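Local coordinates for protein GDP-6-deoxy-D-mannose reductase (Pseudomonas aeruginosa, PDB 6X3B) that binds NADPH and probably reduces GDP-4-dehydro-6-deoxy-D-mannose to GDP-rhamnose, a sugar donor for the O-antigen of the outer membrane, at residues A[253-256]-A[257-261]; A[304-307]-A[308-312]. One frame throughout, in Å; residues are numbered along the deposited sequence.

Interaction 1: A[253-256]-A[257-261]; sequences QKIR and ELIEL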
loop_
_atom_site.group_PDB
_atom_site.type_symbol
_atom_site.label_atom_id
_atom_site.label_comp_id
_atom_site.label_asym_id
_atom_site.label_seq_id
_atom_site.Cartn_x
_atom_site.Cartn_y
_atom_site.Cartn_z
ATOM N N GLN A 253 24.465 -14.184 -0.040
ATOM C CA GLN A 253 25.531 -14.451 0.917
ATOM C C GLN A 253 24.959 -15.159 2.133
ATOM O O GLN A 253 23.995 -14.675 2.735
ATOM C CB GLN A 253 26.215 -13.169 1.374
ATOM C CG GLN A 253 26.297 -12.118 0.322
ATOM C CD GLN A 253 27.649 -12.080 -0.337
ATOM O OE1 GLN A 253 28.514 -12.900 -0.052
ATOM N NE2 GLN A 253 27.836 -11.130 -1.234
ATOM N N LYS A 254 25.570 -16.282 2.502
ATOM C CA LYS A 254 25.218 -16.964 3.742
ATOM C C LYS A 254 25.762 -16.201 4.945
ATOM O O LYS A 254 26.948 -15.856 4.992
ATOM C CB LYS A 254 25.767 -18.385 3.745
ATOM C CG LYS A 254 25.177 -19.266 2.667
ATOM C CD LYS A 254 25.857 -20.620 2.644
ATOM C CE LYS A 254 25.998 -21.114 1.220
ATOM N NZ LYS A 254 27.323 -21.762 0.998
ATOM N N ILE A 255 24.893 -15.947 5.926
ATOM C CA ILE A 255 25.297 -15.192 7.111
ATOM C C ILE A 255 26.541 -15.801 7.749
ATOM O O ILE A 255 27.467 -15.084 8.153
ATOM C CB ILE A 255 24.134 -15.117 8.119
ATOM C CG1 ILE A 255 22.900 -14.473 7.487
ATOM C CG2 ILE A 255 24.564 -14.374 9.369
ATOM C CD1 ILE A 255 23.211 -13.314 6.564
ATOM N N ARG A 256 26.586 -17.134 7.837
ATOM C CA ARG A 256 27.705 -17.800 8.496
ATOM C C ARG A 256 29.019 -17.544 7.767
ATOM O O ARG A 256 30.063 -17.330 8.403
ATOM C CB ARG A 256 27.430 -19.304 8.592
ATOM C CG ARG A 256 28.613 -20.101 9.106
ATOM C CD ARG A 256 28.329 -21.583 9.062
ATOM N NE ARG A 256 27.143 -21.923 9.840
ATOM C CZ ARG A 256 27.121 -22.060 11.163
ATOM N NH1 ARG A 256 28.228 -21.895 11.875
ATOM N NH2 ARG A 256 25.986 -22.373 11.779
ATOM N N GLU A 257 28.990 -17.572 6.431
ATOM C CA GLU A 257 30.193 -17.292 5.656
ATOM C C GLU A 257 30.635 -15.843 5.812
ATOM O O GLU A 257 31.836 -15.562 5.842
ATOM C CB GLU A 257 29.966 -17.631 4.184
ATOM C CG GLU A 257 29.901 -19.142 3.927
ATOM C CD GLU A 257 29.638 -19.496 2.468
ATOM O OE1 GLU A 257 29.765 -18.607 1.600
ATOM O OE2 GLU A 257 29.304 -20.671 2.197
ATOM N N LEU A 258 29.689 -14.905 5.921
ATOM C CA LEU A 258 30.076 -13.527 6.210
ATOM C C LEU A 258 30.735 -13.411 7.581
ATOM O O LEU A 258 31.740 -12.707 7.732
ATOM C CB LEU A 258 28.866 -12.602 6.123
ATOM C CG LEU A 258 28.244 -12.491 4.740
ATOM C CD1 LEU A 258 27.065 -11.533 4.741
ATOM C CD2 LEU A 258 29.321 -12.005 3.799
ATOM N N ILE A 259 30.183 -14.089 8.596
ATOM C CA ILE A 259 30.797 -14.051 9.927
ATOM C C ILE A 259 32.207 -14.628 9.885
ATOM O O ILE A 259 33.138 -14.082 10.496
ATOM C CB ILE A 259 29.925 -14.793 10.953
ATOM C CG1 ILE A 259 28.657 -14.002 11.258
ATOM C CG2 ILE A 259 30.699 -15.027 12.256
ATOM C CD1 ILE A 259 27.617 -14.835 12.024
ATOM N N GLU A 260 32.387 -15.743 9.173
ATOM C CA GLU A 260 33.714 -16.325 9.029
ATOM C C GLU A 260 34.674 -15.362 8.334
ATOM O O GLU A 260 35.841 -15.251 8.729
ATOM C CB GLU A 260 33.626 -17.649 8.272
ATOM C CG GLU A 260 33.090 -18.796 9.157
ATOM C CD GLU A 260 32.776 -20.044 8.366
ATOM O OE1 GLU A 260 33.493 -21.063 8.531
ATOM O OE2 GLU A 260 31.809 -20.005 7.572
ATOM N N LEU A 261 34.200 -14.651 7.302
ATOM C CA LEU A 261 35.061 -13.686 6.625
ATOM C C LEU A 261 35.402 -12.510 7.535
ATOM O O LEU A 261 36.519 -11.985 7.480
ATOM C CB LEU A 261 34.406 -13.205 5.326
ATOM C CG LEU A 261 35.220 -12.248 4.442
ATOM C CD1 LEU A 261 36.572 -12.857 4.103
ATOM C CD2 LEU A 261 34.454 -11.902 3.152
#

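Interaction 2: A[304-307]-A[308-312]; sequences ITIK and QSLRA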
loop_
_atom_site.group_PDB
_atom_site.type_symbol
_atom_site.label_atom_id
_atom_site.label_comp_id
_atom_site.label_asym_id
_atom_site.label_seq_id
_atom_site.Cartn_x
_atom_site.Cartn_y
_atom_site.Cartn_z
ATOM N N ILE A 304 31.679 -2.301 -4.873
ATOM C CA ILE A 304 32.405 -2.569 -3.634
ATOM C C ILE A 304 32.340 -4.060 -3.346
ATOM O O ILE A 304 31.253 -4.645 -3.350
ATOM C CB ILE A 304 31.823 -1.761 -2.461
ATOM C CG1 ILE A 304 31.835 -0.262 -2.775
ATOM C CG2 ILE A 304 32.590 -2.051 -1.198
ATOM C CD1 ILE A 304 33.227 0.304 -2.926
ATOM N N THR A 305 33.490 -4.684 -3.101
ATOM C CA THR A 305 33.471 -6.109 -2.790
ATOM C C THR A 305 33.004 -6.327 -1.354
ATOM O O THR A 305 33.138 -5.454 -0.484
ATOM C CB THR A 305 34.850 -6.751 -2.965
ATOM O OG1 THR A 305 35.767 -6.175 -2.020
ATOM C CG2 THR A 305 35.385 -6.569 -4.392
ATOM N N ILE A 306 32.498 -7.533 -1.094
ATOM C CA ILE A 306 32.043 -7.851 0.254
ATOM C C ILE A 306 33.201 -7.750 1.244
ATOM O O ILE A 306 33.049 -7.203 2.342
ATOM C CB ILE A 306 31.360 -9.236 0.278
ATOM C CG1 ILE A 306 30.850 -9.563 1.682
ATOM C CG2 ILE A 306 32.299 -10.325 -0.213
ATOM C CD1 ILE A 306 30.081 -8.440 2.320
ATOM N N LYS A 307 34.386 -8.229 0.864
ATOM C CA LYS A 307 35.523 -8.131 1.771
ATOM C C LYS A 307 35.800 -6.681 2.134
ATOM O O LYS A 307 35.973 -6.355 3.307
ATOM C CB LYS A 307 36.758 -8.789 1.160
ATOM C CG LYS A 307 37.810 -9.135 2.188
ATOM C CD LYS A 307 38.875 -10.049 1.622
ATOM C CE LYS A 307 40.045 -9.251 1.083
ATOM N NZ LYS A 307 41.232 -10.129 0.836
ATOM N N GLN A 308 35.811 -5.778 1.144
ATOM C CA GLN A 308 36.019 -4.374 1.488
ATOM C C GLN A 308 34.918 -3.862 2.416
ATOM O O GLN A 308 35.193 -3.097 3.352
ATOM C CB GLN A 308 36.110 -3.498 0.234
ATOM C CG GLN A 308 36.227 -2.028 0.590
ATOM C CD GLN A 308 36.665 -1.149 -0.567
ATOM O OE1 GLN A 308 36.899 -1.626 -1.679
ATOM N NE2 GLN A 308 36.790 0.145 -0.301
ATOM N N SER A 309 33.661 -4.262 2.166
ATOM C CA SER A 309 32.561 -3.808 3.015
ATOM C C SER A 309 32.742 -4.271 4.448
ATOM O O SER A 309 32.481 -3.519 5.391
ATOM C CB SER A 309 31.220 -4.343 2.502
ATOM O OG SER A 309 30.894 -3.780 1.255
ATOM N N LEU A 310 33.136 -5.525 4.629
ATOM C CA LEU A 310 33.291 -6.070 5.971
ATOM C C LEU A 310 34.501 -5.466 6.683
ATOM O O LEU A 310 34.460 -5.202 7.891
ATOM C CB LEU A 310 33.413 -7.590 5.889
ATOM C CG LEU A 310 32.170 -8.338 5.408
ATOM C CD1 LEU A 310 32.463 -9.822 5.274
ATOM C CD2 LEU A 310 31.004 -8.113 6.372
ATOM N N ARG A 311 35.600 -5.263 5.956
ATOM C CA ARG A 311 36.750 -4.609 6.571
ATOM C C ARG A 311 36.382 -3.213 7.038
ATOM O O ARG A 311 36.778 -2.785 8.132
ATOM C CB ARG A 311 37.916 -4.549 5.583
ATOM C CG ARG A 311 39.238 -4.133 6.235
ATOM C CD ARG A 311 40.397 -4.297 5.274
ATOM N NE ARG A 311 40.053 -3.766 3.962
ATOM C CZ ARG A 311 39.993 -4.487 2.847
ATOM N NH1 ARG A 311 40.285 -5.778 2.874
ATOM N NH2 ARG A 311 39.677 -3.893 1.706
ATOM N N ALA A 312 35.591 -2.501 6.236
ATOM C CA ALA A 312 35.214 -1.137 6.580
ATOM C C ALA A 312 34.436 -1.106 7.890
ATOM O O ALA A 312 34.712 -0.266 8.759
ATOM C CB ALA A 312 34.419 -0.506 5.422
HETATM O O HOH W 1 29.843 -5.072 -1.111
#

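Interaction 1: A[253-256]-A[257-261]
Lys254 slants across the end of Glu257, its CD and CE each 3.5 Å from Glu257 OE2 before NZ closes a salt bridge to the same OE2 at 2.6 Å. The lysine chain bends at its last two torsions (chi3 -143°, chi4 139°), which turns NZ back to a carboxylate oxygen one turn ahead. NZ comes in from above the carboxylate plane, 36° out of it, in a close pairing of two exposed side chains. The arrangement is a strand-to-helix junction, with Lys254 both the last residue of the strand and the N-cap of the helix that starts at Ile255: its carbonyl O receives Leu258 N at 3.0 Å. The same i to i+4 pattern follows with Ile259 N on Ile255 O and Glu260 N on Arg256 O.

Away from the salt bridge, the CB of Gln253 meets Leu258 CD1 at 3.8 Å, the two side chains crossing at about a right angle. Ile255 CG2 touches Ile259 CD1 at 4.1 Å, two branches on one buried flank of the helix. One carboxylate oxygen, Glu260 OE2, lies 3.5 Å from Arg256 CG, the two chains meeting at a slant; the guanidinium is turned away by a bend at chi3, and Arg256 NE forms a salt bridge with Asp217.

Residues 253-254 end the strand that runs antiparallel to strand 219-224, and the chain passes directly from there into helix 255-266. Ile255, Leu258 and Ile259 pack against helix 191-203, Ile255 and Leu258 also reach Phe222 of strand 219-224, and Leu258 continues onto helix 306-320.

Interaction 2: A[304-307]-A[308-312]
Gln308, Lys307 and Ile306 make the bulk of this contact, at the first turn of a helix. The backbone N of Gln308 gives its hydrogen to Thr305 OG1 at 3.2 Å, with an N-H...O angle of 163°. Thr305 holds that hydroxyl between its backbone N and carbonyl carbon (chi1 64°), from where it reaches the N-H three residues on. Gln308 also sends its aliphatic chain back over the start of the helix: CB lies 3.5 Å from Thr305 OG1, and CG touches Ile304 CG2.

This is a threonine N-cap on helix 306-320, and the backbone takes over from it at once, with Ser309 N bonded to Thr305 O and Leu310 N to Ile306 O. On the inner flank Ile306 CD1 rests on Leu310 CG at 3.7 Å, and both side chains pack against helix 255-266. Beside them Ser309 OG meets Ile304 CG2 at 3.4 Å, accepts a hydrogen bond from a water that also donates to Ile304 O, and is hydrogen-bonded to Asp224, which ties the cap region to the end of strand 219-224.

On the exposed side Lys307 O receives Arg311 N at 2.9 Å and lies over one face of the Arg311 guanidinium. Lys307 CE comes to the edge of that group in its plane, 3.9 Å from NH1, while the two like charges stay apart, with NZ 4.9 Å from NH1.

In the fold
Interactions 1 and 2 are the N-terminal turns of two helices, 255-266 and 306-320. The centres of the two contacts lie about 12 Å apart, on the same side of the chain's centre. They follow in series, with strand 271-274 and helix 292-298 between them. The two helix starts touch: Leu258 CD2 packs on Ile306 CG1 and Leu261 CD2 on Leu310 CD1, both at 3.6 Å. Both also contact strand 219-224 of the main sheet. The side chain of Ile255 is about 12 Å and that of Ser309 about 13 Å from bound NADPH, so both interactions are structural packing well away from the cofactor.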